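Local coordinates for bacteriorhodopsin (Nanosalina sp., PDB 6EYU), which is a retinal-binding xenorhodopsin of the membrane that pumps protons inward, at residues A[125-128]-A[129-132]. Sequence-based numbering, arbitrary orientation.
Sequences GSIT and PYYV. With RET (retinal), chain D.
Ile127 divides its branches between two successive tyrosines at the start of helix 128-145. Its CG1 stands anti to the backbone N (chi1 -161°), which carries CD1 alongside Tyr130, 3.9 Å from CB, while CG2 meets the Tyr131 ring at CE2, 3.4 Å away. A beta-branched residue suits this place because one side chain can serve both neighbours. The tight part lies around Tyr130, whose ring packs beside Trp181 and Tyr182 of helix 157-183, while its CD2 comes within 3.2 Å of retinal C3 on the ionone ring; its OH is hydrogen-bonded to the carbonyl O of Pro178. Pro129, lacking an N-H, fits the first turn, where amides have no helical acceptor, and packs against helix 101-124. Tyr131 N donates to Thr128 O at 2.8 Å, from above the carbonyl plane, and only weakly to Ile127 O. The more open, lipid-facing side is that of Tyr131, partly exposed although its ring still meets Ile127. With an alanine at Tyr131, CG2 of Ile127 is likely to lose its aromatic neighbour, opening a gap beside it. Such a proline-bearing first turn, after a Schellman-ended helix, here brings a tyrosine to the retinal pocket of a microbial rhodopsin.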
loop_
_atom_site.group_PDB
_atom_site.type_symbol
_atom_site.label_atom_id
_atom_site.label_comp_id
_atom_site.label_asym_id
_atom_site.label_seq_id
_atom_site.Cartn_x
_atom_site.Cartn_y
_atom_site.Cartn_z
ATOM N N GLY A 125 -5.951 -13.170 -19.218
ATOM C CA GLY A 125 -6.669 -13.277 -20.483
ATOM C C GLY A 125 -8.103 -13.725 -20.285
ATOM O O GLY A 125 -8.667 -14.428 -21.125
ATOM N N SER A 126 -8.699 -13.304 -19.176
ATOM C CA SER A 126 -10.051 -13.722 -18.821
ATOM C C SER A 126 -10.899 -12.514 -18.439
ATOM O O SER A 126 -10.422 -11.599 -17.769
ATOM C CB SER A 126 -10.009 -14.714 -17.656
ATOM O OG SER A 126 -11.313 -15.146 -17.309
ATOM N N ILE A 127 -12.170 -12.538 -18.829
ATOM C CA ILE A 127 -13.043 -11.386 -18.647
ATOM C C ILE A 127 -13.740 -11.435 -17.290
ATOM O O ILE A 127 -14.460 -10.507 -16.921
ATOM C CB ILE A 127 -14.117 -11.311 -19.749
ATOM C CG1 ILE A 127 -14.703 -9.899 -19.822
ATOM C CG2 ILE A 127 -15.222 -12.322 -19.482
ATOM C CD1 ILE A 127 -13.731 -8.861 -20.336
ATOM N N THR A 128 -13.555 -12.534 -16.568
ATOM C CA THR A 128 -14.300 -12.765 -15.336
ATOM C C THR A 128 -14.079 -11.624 -14.347
ATOM O O THR A 128 -15.038 -11.003 -13.890
ATOM C CB THR A 128 -13.901 -14.094 -14.669
ATOM O OG1 THR A 128 -14.340 -15.191 -15.478
ATOM C CG2 THR A 128 -14.526 -14.205 -13.285
ATOM N N PRO A 129 -12.808 -11.329 -14.029
ATOM C CA PRO A 129 -12.507 -10.309 -13.027
ATOM C C PRO A 129 -13.040 -8.937 -13.423
ATOM O O PRO A 129 -13.563 -8.209 -12.579
ATOM C CB PRO A 129 -10.972 -10.294 -12.980
ATOM C CG PRO A 129 -10.537 -11.575 -13.610
ATOM C CD PRO A 129 -11.589 -11.895 -14.627
ATOM N N TYR A 130 -12.995 -8.633 -14.717
ATOM C CA TYR A 130 -13.584 -7.403 -15.235
ATOM C C TYR A 130 -15.004 -7.226 -14.706
ATOM O O TYR A 130 -15.411 -6.117 -14.359
ATOM C CB TYR A 130 -13.594 -7.420 -16.765
ATOM C CG TYR A 130 -14.378 -6.284 -17.387
ATOM C CD1 TYR A 130 -15.706 -6.457 -17.757
ATOM C CD2 TYR A 130 -13.747 -5.104 -17.758
ATOM C CE1 TYR A 130 -16.404 -5.455 -18.405
ATOM C CE2 TYR A 130 -14.437 -4.096 -18.405
ATOM C CZ TYR A 130 -15.766 -4.275 -18.722
ATOM O OH TYR A 130 -16.461 -3.270 -19.354
ATOM N N TYR A 131 -15.720 -8.336 -14.562
ATOM C CA TYR A 131 -17.134 -8.292 -14.209
ATOM C C TYR A 131 -17.313 -7.937 -12.737
ATOM O O TYR A 131 -18.182 -7.139 -12.384
ATOM C CB TYR A 131 -17.800 -9.637 -14.506
ATOM C CG TYR A 131 -18.151 -9.831 -15.963
ATOM C CD1 TYR A 131 -18.624 -8.772 -16.727
ATOM C CD2 TYR A 131 -17.867 -11.026 -16.610
ATOM C CE1 TYR A 131 -18.851 -8.912 -18.082
ATOM C CE2 TYR A 131 -18.100 -11.179 -17.963
ATOM C CZ TYR A 131 -18.595 -10.121 -18.693
ATOM O OH TYR A 131 -18.845 -10.274 -20.038
ATOM N N VAL A 132 -16.437 -8.473 -11.894
ATOM C CA VAL A 132 -16.363 -8.055 -10.500
ATOM C C VAL A 132 -16.096 -6.556 -10.401
ATOM O O VAL A 132 -16.784 -5.841 -9.673
ATOM C CB VAL A 132 -15.251 -8.808 -9.749
ATOM C CG1 VAL A 132 -14.967 -8.140 -8.412
ATOM C CG2 VAL A 132 -15.639 -10.266 -9.552
HETATM C C1 RET D . -10.925 -1.192 -15.295
HETATM C C2 RET D . -10.819 -2.718 -15.217
HETATM C C3 RET D . -12.111 -3.396 -15.671
HETATM C C4 RET D . -13.247 -3.062 -14.709
HETATM C C5 RET D . -13.249 -1.571 -14.372
HETATM C C6 RET D . -12.228 -0.710 -14.642
HETATM C C7 RET D . -12.375 0.693 -14.305
HETATM C C8 RET D . -11.357 1.573 -14.516
HETATM C C9 RET D . -11.498 2.937 -14.072
HETATM C C10 RET D . -10.497 3.873 -14.310
HETATM C C11 RET D . -10.570 5.246 -13.988
HETATM C C12 RET D . -9.366 5.879 -14.282
HETATM C C13 RET D . -9.040 7.218 -13.972
HETATM C C14 RET D . -7.782 7.733 -14.309
HETATM C C15 RET D . -7.288 8.990 -13.972
HETATM C C16 RET D . -9.760 -0.554 -14.539
HETATM C C17 RET D . -10.919 -0.735 -16.755
HETATM C C18 RET D . -14.502 -1.001 -13.705
HETATM C C19 RET D . -12.785 3.371 -13.367
HETATM C C20 RET D . -10.075 8.116 -13.290
#